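Local structure of ribonuclease VapC (Haemophilus influenzae, 6NKL) at residues Trp101-Ala106 with Thr125-Gln130; Ile39-Leu44 with Arg59-Leu64. The protein probably acts as the toxic ribonuclease of a VapBC toxin-antitoxin system, a PIN-domain nuclease that depends on magnesium. All blocks are in the same frame, centred on the assembly; numbering follows the deposited sequence.

Contact 1: Trp101-Ala106 with Thr125-Gln130; sequences WIACHA and TDLQWQ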
# COMPACT_ATOMS: atom_id res chain seq x y z
N TRP B 101 0.20 -3.86 4.85
CA TRP B 101 -0.69 -2.79 4.42
C TRP B 101 -2.13 -3.14 4.78
O TRP B 101 -2.86 -2.29 5.27
CB TRP B 101 -0.54 -2.52 2.92
CG TRP B 101 0.61 -1.64 2.59
CD1 TRP B 101 1.78 -1.99 1.96
CD2 TRP B 101 0.72 -0.24 2.87
NE1 TRP B 101 2.59 -0.89 1.82
CE2 TRP B 101 1.96 0.19 2.38
CE3 TRP B 101 -0.12 0.69 3.50
CZ2 TRP B 101 2.38 1.50 2.50
CZ3 TRP B 101 0.29 1.98 3.61
CH2 TRP B 101 1.54 2.38 3.12
N ILE B 102 -2.52 -4.40 4.61
CA ILE B 102 -3.89 -4.82 4.87
C ILE B 102 -4.20 -4.68 6.35
O ILE B 102 -5.21 -4.07 6.74
CB ILE B 102 -4.10 -6.26 4.35
CG1 ILE B 102 -4.07 -6.28 2.83
CG2 ILE B 102 -5.45 -6.86 4.79
CD1 ILE B 102 -4.00 -7.69 2.27
N ALA B 103 -3.28 -5.15 7.20
CA ALA B 103 -3.46 -5.02 8.65
C ALA B 103 -3.61 -3.55 9.04
O ALA B 103 -4.50 -3.19 9.82
CB ALA B 103 -2.28 -5.66 9.38
N CYS B 104 -2.74 -2.69 8.50
CA CYS B 104 -2.81 -1.28 8.85
C CYS B 104 -4.10 -0.66 8.32
O CYS B 104 -4.64 0.26 8.94
CB CYS B 104 -1.59 -0.54 8.31
SG CYS B 104 -0.08 -1.09 9.13
N HIS B 105 -4.58 -1.11 7.16
CA HIS B 105 -5.89 -0.66 6.70
C HIS B 105 -6.97 -0.97 7.73
O HIS B 105 -7.75 -0.09 8.12
CB HIS B 105 -6.23 -1.29 5.38
CG HIS B 105 -7.18 -0.48 4.56
ND1 HIS B 105 -7.33 -0.68 3.21
CD2 HIS B 105 -8.03 0.51 4.91
CE1 HIS B 105 -8.21 0.19 2.74
NE2 HIS B 105 -8.67 0.91 3.75
N ALA B 106 -7.02 -2.22 8.18
CA ALA B 106 -7.97 -2.56 9.23
C ALA B 106 -7.77 -1.69 10.48
O ALA B 106 -8.74 -1.18 11.04
CB ALA B 106 -7.85 -4.04 9.60
N THR B 125 -0.06 -5.91 17.84
CA THR B 125 -0.78 -6.22 19.06
C THR B 125 -2.08 -5.45 19.21
O THR B 125 -2.93 -5.88 19.99
CB THR B 125 0.13 -5.94 20.25
OG1 THR B 125 0.54 -4.57 20.21
CG2 THR B 125 1.39 -6.81 20.17
N ASP B 126 -2.27 -4.34 18.48
CA ASP B 126 -3.54 -3.64 18.52
C ASP B 126 -4.47 -3.99 17.35
O ASP B 126 -5.54 -3.37 17.20
CB ASP B 126 -3.32 -2.12 18.60
CG ASP B 126 -2.70 -1.53 17.36
OD1 ASP B 126 -2.99 -0.33 17.09
OD2 ASP B 126 -1.91 -2.23 16.69
N LEU B 127 -4.12 -4.99 16.55
CA LEU B 127 -4.98 -5.42 15.46
C LEU B 127 -6.06 -6.33 16.00
O LEU B 127 -5.77 -7.30 16.70
CB LEU B 127 -4.15 -6.16 14.41
CG LEU B 127 -4.93 -6.80 13.27
CD1 LEU B 127 -5.65 -5.73 12.52
CD2 LEU B 127 -3.97 -7.55 12.38
N GLN B 128 -7.30 -6.04 15.65
CA GLN B 128 -8.40 -6.96 15.90
C GLN B 128 -8.54 -7.89 14.70
O GLN B 128 -8.75 -7.43 13.57
CB GLN B 128 -9.69 -6.18 16.16
CG GLN B 128 -9.58 -5.17 17.31
CD GLN B 128 -10.91 -4.53 17.61
OE1 GLN B 128 -11.87 -5.21 17.97
NE2 GLN B 128 -10.97 -3.21 17.45
N TRP B 129 -8.41 -9.20 14.91
CA TRP B 129 -8.56 -10.12 13.81
C TRP B 129 -9.08 -11.46 14.29
O TRP B 129 -9.07 -11.79 15.49
CB TRP B 129 -7.24 -10.29 13.05
CG TRP B 129 -6.19 -10.85 13.91
CD1 TRP B 129 -5.50 -10.21 14.88
CD2 TRP B 129 -5.72 -12.20 13.91
NE1 TRP B 129 -4.61 -11.07 15.48
CE2 TRP B 129 -4.72 -12.30 14.89
CE3 TRP B 129 -6.04 -13.32 13.14
CZ2 TRP B 129 -4.05 -13.49 15.15
CZ3 TRP B 129 -5.37 -14.51 13.39
CH2 TRP B 129 -4.38 -14.58 14.39
N GLN B 130 -9.55 -12.23 13.32
CA GLN B 130 -10.18 -13.51 13.52
C GLN B 130 -9.89 -14.37 12.30
O GLN B 130 -9.84 -13.86 11.18
CB GLN B 130 -11.69 -13.39 13.69
CG GLN B 130 -12.06 -12.54 14.93
CD GLN B 130 -13.55 -12.24 15.03
OE1 GLN B 130 -14.38 -12.86 14.37
NE2 GLN B 130 -13.89 -11.24 15.85

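Contact 2: Ile39-Leu44 with Arg59-Leu64; sequences ITYAEL and RAIELL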
# COMPACT_ATOMS: atom_id res chain seq x y z
N ILE B 39 -5.60 -3.24 -1.34
CA ILE B 39 -4.48 -4.15 -1.54
C ILE B 39 -4.98 -5.45 -2.12
O ILE B 39 -4.48 -5.93 -3.15
CB ILE B 39 -3.74 -4.42 -0.21
CG1 ILE B 39 -3.17 -3.10 0.33
CG2 ILE B 39 -2.71 -5.50 -0.41
CD1 ILE B 39 -1.93 -2.58 -0.39
N THR B 40 -5.98 -6.03 -1.47
CA THR B 40 -6.50 -7.33 -1.86
C THR B 40 -7.13 -7.24 -3.25
O THR B 40 -6.97 -8.14 -4.08
CB THR B 40 -7.52 -7.82 -0.81
OG1 THR B 40 -6.86 -8.07 0.44
CG2 THR B 40 -8.23 -9.12 -1.28
N TYR B 41 -7.82 -6.14 -3.53
CA TYR B 41 -8.43 -5.97 -4.84
C TYR B 41 -7.36 -5.94 -5.93
O TYR B 41 -7.53 -6.51 -7.01
CB TYR B 41 -9.27 -4.69 -4.83
CG TYR B 41 -9.94 -4.29 -6.11
CD1 TYR B 41 -10.79 -5.15 -6.76
CD2 TYR B 41 -9.79 -2.99 -6.63
CE1 TYR B 41 -11.46 -4.78 -7.89
CE2 TYR B 41 -10.43 -2.61 -7.80
CZ TYR B 41 -11.29 -3.52 -8.41
OH TYR B 41 -11.96 -3.20 -9.56
N ALA B 42 -6.24 -5.30 -5.65
CA ALA B 42 -5.14 -5.28 -6.60
C ALA B 42 -4.60 -6.69 -6.83
O ALA B 42 -4.27 -7.07 -7.96
CB ALA B 42 -4.06 -4.31 -6.10
N GLU B 43 -4.51 -7.50 -5.77
CA GLU B 43 -4.06 -8.88 -5.95
C GLU B 43 -5.07 -9.67 -6.78
O GLU B 43 -4.69 -10.47 -7.65
CB GLU B 43 -3.81 -9.56 -4.60
CG GLU B 43 -2.64 -8.94 -3.80
CD GLU B 43 -2.30 -9.72 -2.53
OE1 GLU B 43 -2.75 -9.31 -1.44
OE2 GLU B 43 -1.61 -10.75 -2.65
N LEU B 44 -6.36 -9.42 -6.55
CA LEU B 44 -7.36 -10.03 -7.41
C LEU B 44 -7.14 -9.65 -8.88
O LEU B 44 -7.16 -10.52 -9.76
CB LEU B 44 -8.76 -9.64 -6.95
CG LEU B 44 -9.18 -10.23 -5.60
CD1 LEU B 44 -10.59 -9.80 -5.26
CD2 LEU B 44 -9.06 -11.72 -5.60
N ARG B 59 -15.05 -10.60 -14.46
CA ARG B 59 -16.48 -10.65 -14.17
C ARG B 59 -16.72 -11.18 -12.76
O ARG B 59 -17.51 -10.63 -12.00
CB ARG B 59 -17.21 -11.51 -15.21
N ALA B 60 -16.04 -12.27 -12.41
CA ALA B 60 -16.17 -12.81 -11.06
C ALA B 60 -15.73 -11.77 -10.03
O ALA B 60 -16.36 -11.62 -8.97
CB ALA B 60 -15.36 -14.09 -10.95
N ILE B 61 -14.68 -11.00 -10.34
CA ILE B 61 -14.22 -9.97 -9.40
C ILE B 61 -15.30 -8.91 -9.21
O ILE B 61 -15.60 -8.51 -8.07
CB ILE B 61 -12.88 -9.37 -9.86
CG1 ILE B 61 -11.80 -10.44 -9.72
CG2 ILE B 61 -12.47 -8.15 -9.01
CD1 ILE B 61 -10.42 -10.05 -10.29
N GLU B 62 -15.96 -8.50 -10.29
CA GLU B 62 -17.01 -7.49 -10.17
C GLU B 62 -18.15 -7.97 -9.29
O GLU B 62 -18.72 -7.20 -8.51
CB GLU B 62 -17.59 -7.13 -11.54
CG GLU B 62 -16.68 -6.39 -12.46
CD GLU B 62 -17.37 -6.02 -13.74
OE1 GLU B 62 -16.79 -5.24 -14.50
OE2 GLU B 62 -18.49 -6.53 -13.99
N LEU B 63 -18.53 -9.24 -9.44
CA LEU B 63 -19.58 -9.79 -8.59
C LEU B 63 -19.13 -9.79 -7.12
O LEU B 63 -19.86 -9.35 -6.23
CB LEU B 63 -19.92 -11.19 -9.08
CG LEU B 63 -20.64 -11.25 -10.44
CD1 LEU B 63 -20.74 -12.69 -10.97
CD2 LEU B 63 -22.03 -10.67 -10.33
N LEU B 64 -17.93 -10.28 -6.86
CA LEU B 64 -17.44 -10.33 -5.50
C LEU B 64 -17.46 -8.94 -4.86
O LEU B 64 -18.02 -8.76 -3.78
CB LEU B 64 -16.03 -10.92 -5.48
CG LEU B 64 -15.29 -10.86 -4.14
CD1 LEU B 64 -16.11 -11.49 -3.02
CD2 LEU B 64 -13.95 -11.56 -4.32

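Contact 1: Trp101-Ala106 with Thr125-Gln130
Leu127 reaches across to helix 97-109 and rests the two arms of its fork on two alanines one turn apart. CD2 meets the methyl of Ala103, the CB to CD2 distance being 3.9 Å, while CD1 sits 4.0 Å from CB of Ala106. CD1 also lies 3.9 Å from the carbonyl O of Ala103, so this arm packs against the helix backbone as well as against a methyl. The leucine can do this because CG stands anti to its own backbone N (chi1 174°), which carries the branched end over to the helix. Leu127 and Ala106 leave their backbones heading for one another's segment. The short alanine side chains let the segments come close, with 7.0 Å between CA of Ala103 and CA of Leu127. No hydrogen bond crosses here; the side chains meet through methyls alone, and the contact is buried. Phe121 touches both Ala103 and Leu127, while Ala106 also packs on Leu113 of strand 112-115. Further along, the backbones of Gln128 and Gln130 bond to Leu113. The arrangement belongs to the alpha/beta PIN domain: helix 97-109 packs beside strand 112-115 and, through Leu127, meets the chain leading into the outermost strand of this chain's parallel sheet, with the predicted magnesium ligand Asp99 one turn before Ala103 on the same helix.

Contact 2: Ile39-Leu44 with Arg59-Leu64
Ile61 is the first residue of 59-64 to meet 39-44, and it does so with two separate branches. Its CG2 methyl comes up to the rim of the Tyr41 ring, near the ring plane, 3.7 Å from CE1 of Tyr41; the ring is met at its edge and not over a face. A chi1 of 177° turns the Tyr41 ring away from its backbone N and out towards Ile61, although the side chain of Tyr41 does not set out in that direction. The other branch of Ile61 is extended, with CD1 anti to CA about the CB to CG1 bond (chi2 174°), and so reaches Leu44. There CD1 of Ile61 lies 3.8 Å from CB of Leu44 and 3.3 Å from O of Leu44, a close packing contact with the helix backbone. One turn later Leu64 closes the row: its CD2 meets CD1 of Leu44 at 3.9 Å, the two leucine side chains lying roughly perpendicular. Ile61 thus takes the base of Leu44 and its carbonyl, and Leu64 the tip. The two helices run nearly antiparallel, at 158°, with their axes 11.4 Å apart at closest approach, a spacing bridged by side chains. Met36 of strand 33-37 touches Tyr41, Leu44 and Leu64, placing the helix pair against strand 33-37. Ile61 and Leu64 of helix 54-67 also pack on an aromatic side chain from the chain of another protein. With no hydrogen bond or salt bridge between the two segments, their association rests on shape and exclusion of water, and the same apolar residues of 59-64 serve the helix pair and the partner protein.

Both contacts are buried and apolar, yet they lie on opposite sides of the chain's centre, about 20 Å apart between centres. Contact 1 joins a helix to the chain entering the outermost strand of the sheet in this chain, with alanines receiving one leucine; contact 2 joins two nearly antiparallel helices through larger side chains and reaches the boundary with another protein. They share no element, but helices 97-109 and 38-49 meet directly: CG1 of Ile102 lies 3.6 Å from CB of Ile39, and Trp101 packs there too. Residues 101-106 and 39-44 also contribute to the subunit interface, where Trp101 hydrogen-bonds to Asn98 of the second subunit and Tyr41 touches its Cys78.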